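Local coordinates for protein putative ring-cleaving dioxygenase mhqO (Bacillus subtilis subsp. subtilis, PDB 3OAJ) that probably cleaves the rings of aromatic compounds as an iron(II)-dependent extradiol-type dioxygenase and may contribute to their degradation, at residues H11-V16 against I61-P66; G78-T83 against G214-I219; A157-E162 against I263-A268; F186-S191 against V198-L203. One frame throughout, in Å; residues are numbered along the deposited sequence.

Interaction 1: H11-V16 against I61-P66; sequences HITAIV and IITFFP. With ZN (zinc ion), chain C; SO4 (sulfate ion), chain D.
Thr13 OG1 lies 2.7 Å from Thr63 OG1 and hydrogen-bonds to sulfate O3, also at 2.7 Å. The two threonines are a parallel bridge pair with both side chains on one face of the sheet. Thr13 OG1 stands beside its backbone N, anti to the carbonyl carbon (chi1 -64°), and from there it reaches both partners. Thr63 OG1 has a hydrogen bond with His48 NE2. The sulfate, probably from the crystallisation liquor, is a zinc ligand through O3 and O4. Thr13 thus stands in the second shell of the metal and probably helps to hold this anion. His11 shares the face and binds zinc through NE2 at 2.1 Å. Its ring has Thr13 OG1 at the edge, in plane. His218 and Glu266 complete the protein ligands; iron is the predicted natural metal. Further along this face, Thr13 CG2 crosses to Phe65 CE2 at 3.5 Å. The backbones run parallel, joined by backbone hydrogen bonds, among them Thr63 N to Ile12 O at 2.8 Å. The other face is apolar. Ile62 CD1 rests on Ile12 CG2 at 3.8 Å, and Val16 CG1 meets Phe64 CD1 at 3.6 Å. Strand 9-16 lies between strands 61-66 and 215-223 in a mixed sheet. Strand 47-52 flanks 61-66 on its other edge, and helix 19-29 packs on Val16, Phe64 and Pro66.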
loop_
_atom_site.group_PDB
_atom_site.type_symbol
_atom_site.label_atom_id
_atom_site.label_comp_id
_atom_site.label_asym_id
_atom_site.label_seq_id
_atom_site.Cartn_x
_atom_site.Cartn_y
_atom_site.Cartn_z
ATOM N N HIS A 11 3.586 2.725 -2.767
ATOM C CA HIS A 11 3.234 1.682 -1.800
ATOM C C HIS A 11 2.302 2.285 -0.761
ATOM O O HIS A 11 2.129 3.501 -0.705
ATOM C CB HIS A 11 4.480 1.089 -1.106
ATOM C CG HIS A 11 5.258 2.068 -0.281
ATOM N ND1 HIS A 11 6.267 2.849 -0.808
ATOM C CD2 HIS A 11 5.204 2.361 1.042
ATOM C CE1 HIS A 11 6.804 3.578 0.157
ATOM N NE2 HIS A 11 6.173 3.310 1.288
ATOM N N ILE A 12 1.676 1.414 0.023
ATOM C CA ILE A 12 0.896 1.798 1.176
ATOM C C ILE A 12 1.443 1.009 2.357
ATOM O O ILE A 12 1.815 -0.152 2.245
ATOM C CB ILE A 12 -0.606 1.451 0.922
ATOM C CG1 ILE A 12 -1.197 2.408 -0.119
ATOM C CG2 ILE A 12 -1.428 1.491 2.201
ATOM C CD1 ILE A 12 -2.505 1.936 -0.742
ATOM N N THR A 13 1.451 1.649 3.521
ATOM C CA THR A 13 2.047 1.064 4.709
ATOM C C THR A 13 1.042 1.066 5.850
ATOM O O THR A 13 0.399 2.081 6.136
ATOM C CB THR A 13 3.335 1.809 5.097
ATOM O OG1 THR A 13 4.282 1.619 4.049
ATOM C CG2 THR A 13 3.909 1.332 6.466
ATOM N N ALA A 14 0.917 -0.102 6.474
ATOM C CA ALA A 14 -0.046 -0.302 7.549
ATOM C C ALA A 14 0.560 -0.970 8.774
ATOM O O ALA A 14 1.502 -1.744 8.668
ATOM C CB ALA A 14 -1.210 -1.140 7.044
ATOM N N ILE A 15 -0.004 -0.656 9.937
ATOM C CA ILE A 15 0.351 -1.345 11.171
ATOM C C ILE A 15 -0.668 -2.464 11.344
ATOM O O ILE A 15 -1.872 -2.236 11.220
ATOM C CB ILE A 15 0.350 -0.393 12.394
ATOM C CG1 ILE A 15 1.413 0.699 12.205
ATOM C CG2 ILE A 15 0.620 -1.182 13.654
ATOM C CD1 ILE A 15 1.484 1.740 13.335
ATOM N N VAL A 16 -0.174 -3.680 11.579
ATOM C CA VAL A 16 -1.044 -4.857 11.738
ATOM C C VAL A 16 -0.598 -5.720 12.920
ATOM O O VAL A 16 0.224 -5.294 13.721
ATOM C CB VAL A 16 -1.123 -5.693 10.427
ATOM C CG1 VAL A 16 -1.812 -4.892 9.306
ATOM C CG2 VAL A 16 0.267 -6.197 10.009
ATOM N N ILE A 61 2.903 -2.557 -4.138
ATOM C CA ILE A 61 3.602 -2.822 -2.881
ATOM C C ILE A 61 2.782 -2.444 -1.652
ATOM O O ILE A 61 2.511 -1.273 -1.413
ATOM C CB ILE A 61 4.935 -2.040 -2.815
ATOM C CG1 ILE A 61 5.807 -2.307 -4.055
ATOM C CG2 ILE A 61 5.692 -2.344 -1.508
ATOM C CD1 ILE A 61 6.878 -1.236 -4.270
ATOM N N ILE A 62 2.377 -3.456 -0.900
ATOM C CA ILE A 62 1.725 -3.250 0.392
ATOM C C ILE A 62 2.724 -3.649 1.463
ATOM O O ILE A 62 3.345 -4.708 1.400
ATOM C CB ILE A 62 0.350 -4.015 0.475
ATOM C CG1 ILE A 62 -0.399 -3.671 1.779
ATOM C CG2 ILE A 62 0.523 -5.528 0.266
ATOM C CD1 ILE A 62 -0.927 -2.237 1.865
ATOM N N THR A 63 2.884 -2.778 2.452
ATOM C CA THR A 63 3.918 -2.960 3.462
ATOM C C THR A 63 3.335 -2.909 4.866
ATOM O O THR A 63 2.334 -2.229 5.110
ATOM C CB THR A 63 5.096 -1.929 3.325
ATOM O OG1 THR A 63 5.037 -0.967 4.383
ATOM C CG2 THR A 63 5.100 -1.215 1.994
ATOM N N PHE A 64 3.977 -3.638 5.784
ATOM C CA PHE A 64 3.405 -3.838 7.119
ATOM C C PHE A 64 4.431 -3.744 8.219
ATOM O O PHE A 64 5.556 -4.238 8.081
ATOM C CB PHE A 64 2.770 -5.233 7.196
ATOM C CG PHE A 64 1.660 -5.435 6.230
ATOM C CD1 PHE A 64 0.406 -4.850 6.447
ATOM C CD2 PHE A 64 1.887 -6.174 5.057
ATOM C CE1 PHE A 64 -0.624 -5.032 5.518
ATOM C CE2 PHE A 64 0.874 -6.369 4.131
ATOM C CZ PHE A 64 -0.389 -5.789 4.364
ATOM N N PHE A 65 4.018 -3.115 9.314
ATOM C CA PHE A 65 4.702 -3.244 10.597
ATOM C C PHE A 65 3.864 -4.203 11.462
ATOM O O PHE A 65 2.876 -3.778 12.069
ATOM C CB PHE A 65 4.848 -1.873 11.264
ATOM C CG PHE A 65 5.644 -0.886 10.458
ATOM C CD1 PHE A 65 6.955 -1.161 10.076
ATOM C CD2 PHE A 65 5.087 0.339 10.101
ATOM C CE1 PHE A 65 7.692 -0.228 9.314
ATOM C CE2 PHE A 65 5.812 1.269 9.368
ATOM C CZ PHE A 65 7.105 0.990 8.973
ATOM N N PRO A 66 4.221 -5.500 11.474
ATOM C CA PRO A 66 3.421 -6.440 12.246
ATOM C C PRO A 66 3.862 -6.477 13.706
ATOM O O PRO A 66 4.953 -6.968 14.024
ATOM C CB PRO A 66 3.674 -7.790 11.549
ATOM C CG PRO A 66 4.897 -7.616 10.725
ATOM C CD PRO A 66 5.248 -6.170 10.653
HETATM ZN ZN ZN C . 6.355 4.560 2.964
HETATM S S SO4 D . 7.966 3.491 4.527
HETATM O O1 SO4 D . 7.830 4.518 5.559
HETATM O O2 SO4 D . 8.947 2.478 4.867
HETATM O O3 SO4 D . 6.685 2.848 4.233
HETATM O O4 SO4 D . 8.475 4.161 3.327
#

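Interaction 2: G78-T83 against G214-I219; sequences GQVGVT and GTVHHI. With ZN (zinc ion), chain C.
Val80 and Val216 meet side chain to side chain, with Val80 CB 3.7 Å from Val216 CG1. Val80 CG2 also packs on Ile219 CB at 3.7 Å, and these two side chains cross at about a right angle. In Val80, CG1 is anti to the backbone N (chi1 178°), which leaves CG2 on the side of Ile219. Gln79 lays its amide end beside Thr215, OE1 to CB 3.7 Å. No direct hydrogen bond joins the segments; waters do so instead. One water donates to Gln79 OE1 and Val80 O and accepts from Val216 N at 2.9 Å. A second accepts from Val80 N and donates to Val216 O at 2.8 Å. Further out, Val74 O holds Gln79 NE2, and Gly212 O holds Thr215 OG1. Strand 153-160 packs on Val80, and Ile12 on Val216. Both strands are bulged: Gly78 and Gln79 form a G1 bulge opposite Leu160, and His217 and His218 a classic bulge opposite Thr13. His218 points away from this apolar contact and binds zinc through NE2 at 2.3 Å. The contact packs two sheets on each other. Each sheet pairs one beta-alpha-beta-beta-beta module from each VOC range, as the vicinal oxygen chelate fold does.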
loop_
_atom_site.group_PDB
_atom_site.type_symbol
_atom_site.label_atom_id
_atom_site.label_comp_id
_atom_site.label_asym_id
_atom_site.label_seq_id
_atom_site.Cartn_x
_atom_site.Cartn_y
_atom_site.Cartn_z
ATOM N N GLY A 78 -8.366 11.413 8.276
ATOM C CA GLY A 78 -6.916 11.494 8.378
ATOM C C GLY A 78 -6.183 10.211 7.977
ATOM O O GLY A 78 -5.002 10.062 8.281
ATOM N N GLN A 79 -6.865 9.290 7.283
ATOM C CA GLN A 79 -6.273 8.012 6.874
ATOM C C GLN A 79 -6.755 7.597 5.503
ATOM O O GLN A 79 -7.838 8.008 5.077
ATOM C CB GLN A 79 -6.707 6.876 7.812
ATOM C CG GLN A 79 -6.292 7.031 9.259
ATOM C CD GLN A 79 -6.920 5.965 10.164
ATOM O OE1 GLN A 79 -7.508 4.997 9.690
ATOM N NE2 GLN A 79 -6.808 6.162 11.471
ATOM N N VAL A 80 -5.972 6.766 4.821
ATOM C CA VAL A 80 -6.526 5.908 3.779
ATOM C C VAL A 80 -7.568 4.983 4.414
ATOM O O VAL A 80 -7.263 4.254 5.370
ATOM C CB VAL A 80 -5.429 5.044 3.123
ATOM C CG1 VAL A 80 -6.005 4.108 2.063
ATOM C CG2 VAL A 80 -4.348 5.917 2.541
ATOM N N GLY A 81 -8.792 5.026 3.887
ATOM C CA GLY A 81 -9.886 4.217 4.418
ATOM C C GLY A 81 -9.954 2.823 3.822
ATOM O O GLY A 81 -10.185 1.836 4.543
ATOM N N VAL A 82 -9.753 2.718 2.507
ATOM C CA VAL A 82 -9.836 1.445 1.792
ATOM C C VAL A 82 -8.666 1.326 0.809
ATOM O O VAL A 82 -8.308 2.286 0.137
ATOM C CB VAL A 82 -11.169 1.328 1.008
ATOM C CG1 VAL A 82 -11.325 -0.065 0.404
ATOM C CG2 VAL A 82 -12.360 1.635 1.902
ATOM N N THR A 83 -8.061 0.153 0.764
ATOM C CA THR A 83 -7.010 -0.122 -0.191
ATOM C C THR A 83 -7.617 -0.997 -1.281
ATOM O O THR A 83 -8.267 -2.010 -0.986
ATOM C CB THR A 83 -5.834 -0.843 0.511
ATOM O OG1 THR A 83 -5.322 0.020 1.540
ATOM C CG2 THR A 83 -4.731 -1.197 -0.479
ATOM N N GLY A 214 -4.396 -2.153 12.596
ATOM C CA GLY A 214 -5.634 -2.185 11.845
ATOM C C GLY A 214 -5.969 -0.860 11.188
ATOM O O GLY A 214 -7.112 -0.609 10.853
ATOM N N THR A 215 -4.968 -0.006 11.015
ATOM C CA THR A 215 -5.142 1.231 10.258
ATOM C C THR A 215 -3.994 1.401 9.279
ATOM O O THR A 215 -2.897 0.872 9.492
ATOM C CB THR A 215 -5.262 2.500 11.152
ATOM O OG1 THR A 215 -4.008 2.795 11.785
ATOM C CG2 THR A 215 -6.378 2.351 12.196
ATOM N N VAL A 216 -4.259 2.126 8.194
ATOM C CA VAL A 216 -3.209 2.483 7.247
ATOM C C VAL A 216 -2.426 3.653 7.824
ATOM O O VAL A 216 -3.014 4.664 8.212
ATOM C CB VAL A 216 -3.788 2.852 5.869
ATOM C CG1 VAL A 216 -2.677 3.334 4.939
ATOM C CG2 VAL A 216 -4.534 1.647 5.286
ATOM N N HIS A 217 -1.101 3.516 7.855
ATOM C CA HIS A 217 -0.210 4.530 8.441
ATOM C C HIS A 217 0.035 5.687 7.472
ATOM O O HIS A 217 -0.007 6.859 7.856
ATOM C CB HIS A 217 1.124 3.904 8.866
ATOM C CG HIS A 217 2.032 4.863 9.572
ATOM N ND1 HIS A 217 2.075 4.975 10.945
ATOM C CD2 HIS A 217 2.912 5.775 9.093
ATOM C CE1 HIS A 217 2.952 5.906 11.283
ATOM N NE2 HIS A 217 3.471 6.410 10.178
ATOM N N HIS A 218 0.315 5.349 6.210
ATOM C CA HIS A 218 0.526 6.370 5.190
ATOM C C HIS A 218 0.423 5.812 3.785
ATOM O O HIS A 218 0.427 4.580 3.582
ATOM C CB HIS A 218 1.869 7.082 5.399
ATOM C CG HIS A 218 3.072 6.196 5.248
ATOM N ND1 HIS A 218 3.660 5.565 6.326
ATOM C CD2 HIS A 218 3.831 5.882 4.171
ATOM C CE1 HIS A 218 4.726 4.900 5.918
ATOM N NE2 HIS A 218 4.845 5.060 4.613
ATOM N N ILE A 219 0.311 6.725 2.819
ATOM C CA ILE A 219 0.285 6.362 1.420
ATOM C C ILE A 219 1.426 7.053 0.681
ATOM O O ILE A 219 1.615 8.261 0.821
ATOM C CB ILE A 219 -1.119 6.660 0.795
ATOM C CG1 ILE A 219 -1.156 6.270 -0.693
ATOM C CG2 ILE A 219 -1.556 8.122 1.012
ATOM C CD1 ILE A 219 -2.573 6.032 -1.241
HETATM ZN ZN ZN C . 6.355 4.560 2.964
HETATM O O HOH W 1 -2.354 8.850 7.342
HETATM O O HOH W 2 -7.023 2.990 7.793
HETATM O O HOH W 3 -3.338 6.591 6.180
#

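Interaction 3: A157-E162 against I263-A268; sequences ATLLSE and ILFEIA. With ZN (zinc ion), chain C.
Leu159 and Ile263 meet where two different sheets of the vicinal oxygen chelate (VOC) fold come together. Strand 153-160 belongs to one sheet and strand 264-269 to the other. The contact is apolar, with no hydrogen bond between the segments. Ile263 gives the largest share, mainly through its CD1 methyl. This carbon sits 3.7 Å from Leu159 CB and also lies against the backbone, 3.7 Å from Leu160 O. Ile263 CG1 is beside the backbone N (chi1 -52°), and the extended chain beyond it carries CD1 to Leu159. CD1 also touches Ser161, 4.3 Å from its CB. The aromatic part is looser. Leu159 CD1 comes to the edge of the Phe265 ring, 4.2 Å from CZ, and the two side chains cross at about a right angle. Phe265 in turn has an edge-to-face partner in Trp221. The polar groups are held from outside the pair: Ser161 OG is hydrogen-bonded to Thr167 OG1 and to Gln163 N, and Ile263 N to Glu259. Phe265 packs on Leu159 and Ile219, while Glu266, the next residue, binds the metal together with His11 and His218. Its extended chain puts OE1 1.8 Å from the zinc ion.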
loop_
_atom_site.group_PDB
_atom_site.type_symbol
_atom_site.label_atom_id
_atom_site.label_comp_id
_atom_site.label_asym_id
_atom_site.label_seq_id
_atom_site.Cartn_x
_atom_site.Cartn_y
_atom_site.Cartn_z
ATOM N N ALA A 157 -6.978 3.686 -4.107
ATOM C CA ALA A 157 -7.307 3.788 -2.692
ATOM C C ALA A 157 -8.432 4.779 -2.499
ATOM O O ALA A 157 -8.685 5.632 -3.371
ATOM C CB ALA A 157 -6.070 4.218 -1.867
ATOM N N THR A 158 -9.083 4.673 -1.340
ATOM C CA THR A 158 -10.122 5.616 -0.936
ATOM C C THR A 158 -9.616 6.365 0.293
ATOM O O THR A 158 -9.249 5.745 1.284
ATOM C CB THR A 158 -11.461 4.889 -0.605
ATOM O OG1 THR A 158 -11.947 4.257 -1.803
ATOM C CG2 THR A 158 -12.511 5.888 -0.056
ATOM N N LEU A 159 -9.551 7.690 0.186
ATOM C CA LEU A 159 -9.025 8.553 1.240
ATOM C C LEU A 159 -10.131 9.137 2.086
ATOM O O LEU A 159 -11.150 9.586 1.567
ATOM C CB LEU A 159 -8.207 9.702 0.632
ATOM C CG LEU A 159 -7.145 9.280 -0.399
ATOM C CD1 LEU A 159 -6.391 10.501 -0.935
ATOM C CD2 LEU A 159 -6.179 8.267 0.201
ATOM N N LEU A 160 -9.904 9.132 3.396
ATOM C CA LEU A 160 -10.779 9.778 4.371
ATOM C C LEU A 160 -10.034 11.000 4.893
ATOM O O LEU A 160 -9.053 10.881 5.610
ATOM C CB LEU A 160 -11.092 8.826 5.521
ATOM C CG LEU A 160 -11.586 7.426 5.142
ATOM C CD1 LEU A 160 -11.810 6.598 6.404
ATOM C CD2 LEU A 160 -12.881 7.503 4.333
ATOM N N SER A 161 -10.489 12.173 4.481
ATOM C CA SER A 161 -9.806 13.423 4.779
ATOM C C SER A 161 -10.582 14.262 5.796
ATOM O O SER A 161 -11.816 14.343 5.731
ATOM C CB SER A 161 -9.627 14.218 3.479
ATOM O OG SER A 161 -9.169 15.531 3.736
ATOM N N GLU A 162 -9.874 14.896 6.730
ATOM C CA GLU A 162 -10.527 15.839 7.642
ATOM C C GLU A 162 -11.002 17.088 6.896
ATOM O O GLU A 162 -11.922 17.764 7.345
ATOM C CB GLU A 162 -9.604 16.248 8.787
ATOM C CG GLU A 162 -9.313 15.142 9.795
ATOM C CD GLU A 162 -8.541 15.645 11.001
ATOM O OE1 GLU A 162 -8.527 16.872 11.244
ATOM O OE2 GLU A 162 -7.957 14.803 11.706
ATOM N N ILE A 263 -3.980 13.301 6.372
ATOM C CA ILE A 263 -3.411 12.057 5.883
ATOM C C ILE A 263 -1.906 12.237 5.721
ATOM O O ILE A 263 -1.456 13.269 5.213
ATOM C CB ILE A 263 -4.044 11.646 4.540
ATOM C CG1 ILE A 263 -5.573 11.633 4.638
ATOM C CG2 ILE A 263 -3.581 10.257 4.137
ATOM C CD1 ILE A 263 -6.270 11.526 3.274
ATOM N N LEU A 264 -1.134 11.234 6.134
ATOM C CA LEU A 264 0.302 11.263 5.908
ATOM C C LEU A 264 0.614 10.757 4.503
ATOM O O LEU A 264 0.293 9.614 4.163
ATOM C CB LEU A 264 1.029 10.447 6.981
ATOM C CG LEU A 264 2.564 10.455 6.865
ATOM C CD1 LEU A 264 3.111 11.880 6.935
ATOM C CD2 LEU A 264 3.201 9.576 7.951
ATOM N N PHE A 265 1.221 11.633 3.695
ATOM C CA PHE A 265 1.622 11.282 2.337
ATOM C C PHE A 265 3.137 11.092 2.293
ATOM O O PHE A 265 3.888 11.634 3.119
ATOM C CB PHE A 265 1.272 12.433 1.380
ATOM C CG PHE A 265 -0.155 12.404 0.832
ATOM C CD1 PHE A 265 -1.162 11.635 1.413
ATOM C CD2 PHE A 265 -0.486 13.212 -0.256
ATOM C CE1 PHE A 265 -2.449 11.644 0.909
ATOM C CE2 PHE A 265 -1.788 13.217 -0.790
ATOM C CZ PHE A 265 -2.771 12.435 -0.197
ATOM N N GLU A 266 3.585 10.365 1.282
ATOM C CA GLU A 266 5.009 10.143 1.080
ATOM C C GLU A 266 5.250 10.231 -0.419
ATOM O O GLU A 266 4.357 9.921 -1.202
ATOM C CB GLU A 266 5.381 8.751 1.609
ATOM C CG GLU A 266 6.806 8.255 1.250
ATOM C CD GLU A 266 7.075 6.854 1.737
ATOM O OE1 GLU A 266 6.186 6.235 2.356
ATOM O OE2 GLU A 266 8.190 6.357 1.479
ATOM N N ILE A 267 6.422 10.718 -0.815
ATOM C CA ILE A 267 6.893 10.526 -2.195
ATOM C C ILE A 267 8.081 9.573 -2.108
ATOM O O ILE A 267 9.045 9.849 -1.395
ATOM C CB ILE A 267 7.317 11.849 -2.881
ATOM C CG1 ILE A 267 6.246 12.949 -2.716
ATOM C CG2 ILE A 267 7.750 11.589 -4.362
ATOM C CD1 ILE A 267 4.926 12.666 -3.351
ATOM N N ALA A 268 7.992 8.462 -2.837
ATOM C CA ALA A 268 9.015 7.428 -2.868
ATOM C C ALA A 268 9.499 7.228 -4.290
ATOM O O ALA A 268 8.702 7.195 -5.236
ATOM C CB ALA A 268 8.452 6.120 -2.340
HETATM ZN ZN ZN C . 6.355 4.560 2.964
#

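Interaction 4: F186-S191 against V198-L203; sequences FVRYRS and VIDLKL
Val198 packs between two arginines of the facing strand. Its CG1 lies over the centre of one face of the Arg188 guanidinium, 3.3 Å above the plane. Its CG2 meets a face of the Arg190 guanidinium, 3.5 Å from NH2; Arg190 NH1 forms a salt bridge with Glu134. Ile199 forms a hydrogen-bonded antiparallel pair with Tyr189, whose N donates to Ile199 O at 2.8 Å. Asp200 then takes a side-on grip from Arg188. Arg188 NE donates to Asp200 OD1 at 2.8 Å in a nearly straight bond (176°), and Arg188 NH2 to Asp200 OD2 at 2.9 Å. Both oxygens use their syn lone pairs. The guanidinium and carboxylate planes are 21° apart, nearly coplanar. Arg188 reaches the carboxylate by a bend at chi3 (-78°). Arg111 also forms a salt bridge with Asp200 OD2. Glu114 forms one with Arg188 NH1, and Tyr116 OH shares NH2 with Asp200. Leu201 pairs with Val187, and their side chains lie side by side, Leu201 CB to Val187 CG1 3.8 Å. Lys202 passes obliquely by Phe186, with CB 4.2 Å from ring CE1, and its NZ goes on to Asp185. Leu203 closes the run, CD2 lying 3.8 Å from Val187 CG1. The two strands form a beta hairpin. Strand 178-183 flanks 186-190 and strand 153-160 flanks 198-202, while helix 164-174 packs over Tyr189 and Leu201.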
loop_
_atom_site.group_PDB
_atom_site.type_symbol
_atom_site.label_atom_id
_atom_site.label_comp_id
_atom_site.label_asym_id
_atom_site.label_seq_id
_atom_site.Cartn_x
_atom_site.Cartn_y
_atom_site.Cartn_z
ATOM N N PHE A 186 -18.455 10.511 -3.209
ATOM C CA PHE A 186 -17.060 10.458 -3.652
ATOM C C PHE A 186 -16.727 11.428 -4.768
ATOM O O PHE A 186 -17.563 11.706 -5.622
ATOM C CB PHE A 186 -16.709 9.056 -4.150
ATOM C CG PHE A 186 -16.838 7.990 -3.099
ATOM C CD1 PHE A 186 -15.906 7.897 -2.061
ATOM C CD2 PHE A 186 -17.890 7.085 -3.149
ATOM C CE1 PHE A 186 -16.025 6.897 -1.076
ATOM C CE2 PHE A 186 -18.022 6.091 -2.175
ATOM C CZ PHE A 186 -17.088 5.997 -1.139
ATOM N N VAL A 187 -15.497 11.933 -4.756
ATOM C CA VAL A 187 -14.895 12.470 -5.968
ATOM C C VAL A 187 -13.758 11.532 -6.363
ATOM O O VAL A 187 -13.016 11.034 -5.501
ATOM C CB VAL A 187 -14.451 13.958 -5.825
ATOM C CG1 VAL A 187 -13.425 14.115 -4.714
ATOM C CG2 VAL A 187 -13.926 14.506 -7.153
ATOM N N ARG A 188 -13.655 11.268 -7.666
ATOM C CA ARG A 188 -12.656 10.339 -8.201
ATOM C C ARG A 188 -11.599 11.071 -9.012
ATOM O O ARG A 188 -11.919 11.950 -9.831
ATOM C CB ARG A 188 -13.327 9.278 -9.077
ATOM C CG ARG A 188 -12.348 8.338 -9.792
ATOM C CD ARG A 188 -13.057 7.101 -10.321
ATOM N NE ARG A 188 -13.307 6.159 -9.233
ATOM C CZ ARG A 188 -13.612 4.875 -9.387
ATOM N NH1 ARG A 188 -13.708 4.361 -10.608
ATOM N NH2 ARG A 188 -13.800 4.108 -8.314
ATOM N N TYR A 189 -10.355 10.683 -8.785
ATOM C CA TYR A 189 -9.192 11.169 -9.472
ATOM C C TYR A 189 -8.407 10.035 -10.117
ATOM O O TYR A 189 -8.418 8.966 -9.638
ATOM C CB TYR A 189 -8.302 11.949 -8.479
ATOM C CG TYR A 189 -8.878 13.272 -8.078
ATOM C CD1 TYR A 189 -8.780 14.320 -8.916
ATOM C CD2 TYR A 189 -9.523 13.472 -6.896
ATOM C CE1 TYR A 189 -9.288 15.481 -8.644
ATOM C CE2 TYR A 189 -10.067 14.716 -6.624
ATOM C CZ TYR A 189 -9.924 15.694 -7.529
ATOM O OH TYR A 189 -10.360 16.939 -7.375
ATOM N N ARG A 190 -7.727 10.309 -11.216
ATOM C CA ARG A 190 -6.930 9.299 -11.902
ATOM C C ARG A 190 -5.529 9.852 -12.142
ATOM O O ARG A 190 -5.379 10.977 -12.633
ATOM C CB ARG A 190 -7.614 8.906 -13.223
ATOM C CG ARG A 190 -6.817 8.039 -14.160
ATOM C CD ARG A 190 -7.675 7.565 -15.331
ATOM N NE ARG A 190 -8.511 6.431 -14.958
ATOM C CZ ARG A 190 -8.128 5.159 -15.075
ATOM N NH1 ARG A 190 -6.925 4.873 -15.572
ATOM N NH2 ARG A 190 -8.952 4.179 -14.717
ATOM N N SER A 191 -4.513 9.065 -11.797
ATOM C CA SER A 191 -3.128 9.406 -12.130
ATOM C C SER A 191 -2.787 8.805 -13.481
ATOM O O SER A 191 -3.571 8.029 -14.010
ATOM C CB SER A 191 -2.160 8.940 -11.033
ATOM O OG SER A 191 -2.186 7.537 -10.884
ATOM N N VAL A 198 -6.377 4.912 -9.456
ATOM C CA VAL A 198 -7.734 5.423 -9.269
ATOM C C VAL A 198 -7.941 5.790 -7.797
ATOM O O VAL A 198 -8.030 4.918 -6.918
ATOM C CB VAL A 198 -8.811 4.409 -9.765
ATOM C CG1 VAL A 198 -10.204 4.979 -9.543
ATOM C CG2 VAL A 198 -8.604 4.060 -11.252
ATOM N N ILE A 199 -7.972 7.087 -7.546
ATOM C CA ILE A 199 -8.002 7.607 -6.180
ATOM C C ILE A 199 -9.356 8.240 -5.854
ATOM O O ILE A 199 -9.711 9.259 -6.434
ATOM C CB ILE A 199 -6.844 8.627 -5.959
ATOM C CG1 ILE A 199 -5.493 8.079 -6.466
ATOM C CG2 ILE A 199 -6.794 9.082 -4.500
ATOM C CD1 ILE A 199 -5.041 6.726 -5.832
ATOM N N ASP A 200 -10.102 7.615 -4.954
ATOM C CA ASP A 200 -11.401 8.103 -4.530
ATOM C C ASP A 200 -11.231 8.846 -3.225
ATOM O O ASP A 200 -10.442 8.433 -2.365
ATOM C CB ASP A 200 -12.396 6.951 -4.366
ATOM C CG ASP A 200 -12.750 6.312 -5.697
ATOM O OD1 ASP A 200 -13.007 7.085 -6.645
ATOM O OD2 ASP A 200 -12.742 5.064 -5.805
ATOM N N LEU A 201 -11.926 9.973 -3.119
ATOM C CA LEU A 201 -11.885 10.808 -1.932
ATOM C C LEU A 201 -13.317 10.948 -1.437
ATOM O O LEU A 201 -14.202 11.395 -2.174
ATOM C CB LEU A 201 -11.260 12.175 -2.264
ATOM C CG LEU A 201 -11.357 13.309 -1.239
ATOM C CD1 LEU A 201 -10.604 12.987 0.053
ATOM C CD2 LEU A 201 -10.818 14.596 -1.846
ATOM N N LYS A 202 -13.540 10.556 -0.187
ATOM C CA LYS A 202 -14.837 10.693 0.447
ATOM C C LYS A 202 -15.083 12.166 0.759
ATOM O O LYS A 202 -14.205 12.869 1.263
ATOM C CB LYS A 202 -14.913 9.827 1.711
ATOM C CG LYS A 202 -16.331 9.689 2.263
ATOM C CD LYS A 202 -16.419 8.562 3.278
ATOM C CE LYS A 202 -17.779 8.534 3.985
ATOM N NZ LYS A 202 -18.934 8.262 3.093
ATOM N N LEU A 203 -16.280 12.635 0.435
ATOM C CA LEU A 203 -16.552 14.067 0.501
ATOM C C LEU A 203 -17.121 14.528 1.829
ATOM O O LEU A 203 -17.130 15.729 2.117
ATOM C CB LEU A 203 -17.420 14.505 -0.674
ATOM C CG LEU A 203 -16.600 14.545 -1.973
ATOM C CD1 LEU A 203 -17.505 14.658 -3.167
ATOM C CD2 LEU A 203 -15.570 15.670 -1.966
#

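From the N terminus, interaction 1 closes first, bringing 61-66 back beside 11-16 within the first VOC range. Interaction 2 opens next at 78-83 and closes far along the chain at 214-219. Interaction 3 opens inside that loop, at 157-162, and closes beyond it at 263-268, so interactions 2 and 3 cross. The hairpin of interaction 4 is nested inside both. Interactions 2 and 3 each bridge the two mixed sheets, while 1 and 4 lie within one sheet each. Strand 9-16 neighbours 215-223, and 153-160 neighbours both 79-87 and 198-202. Interactions 1, 2 and 3 each bring one protein ligand to the zinc ion.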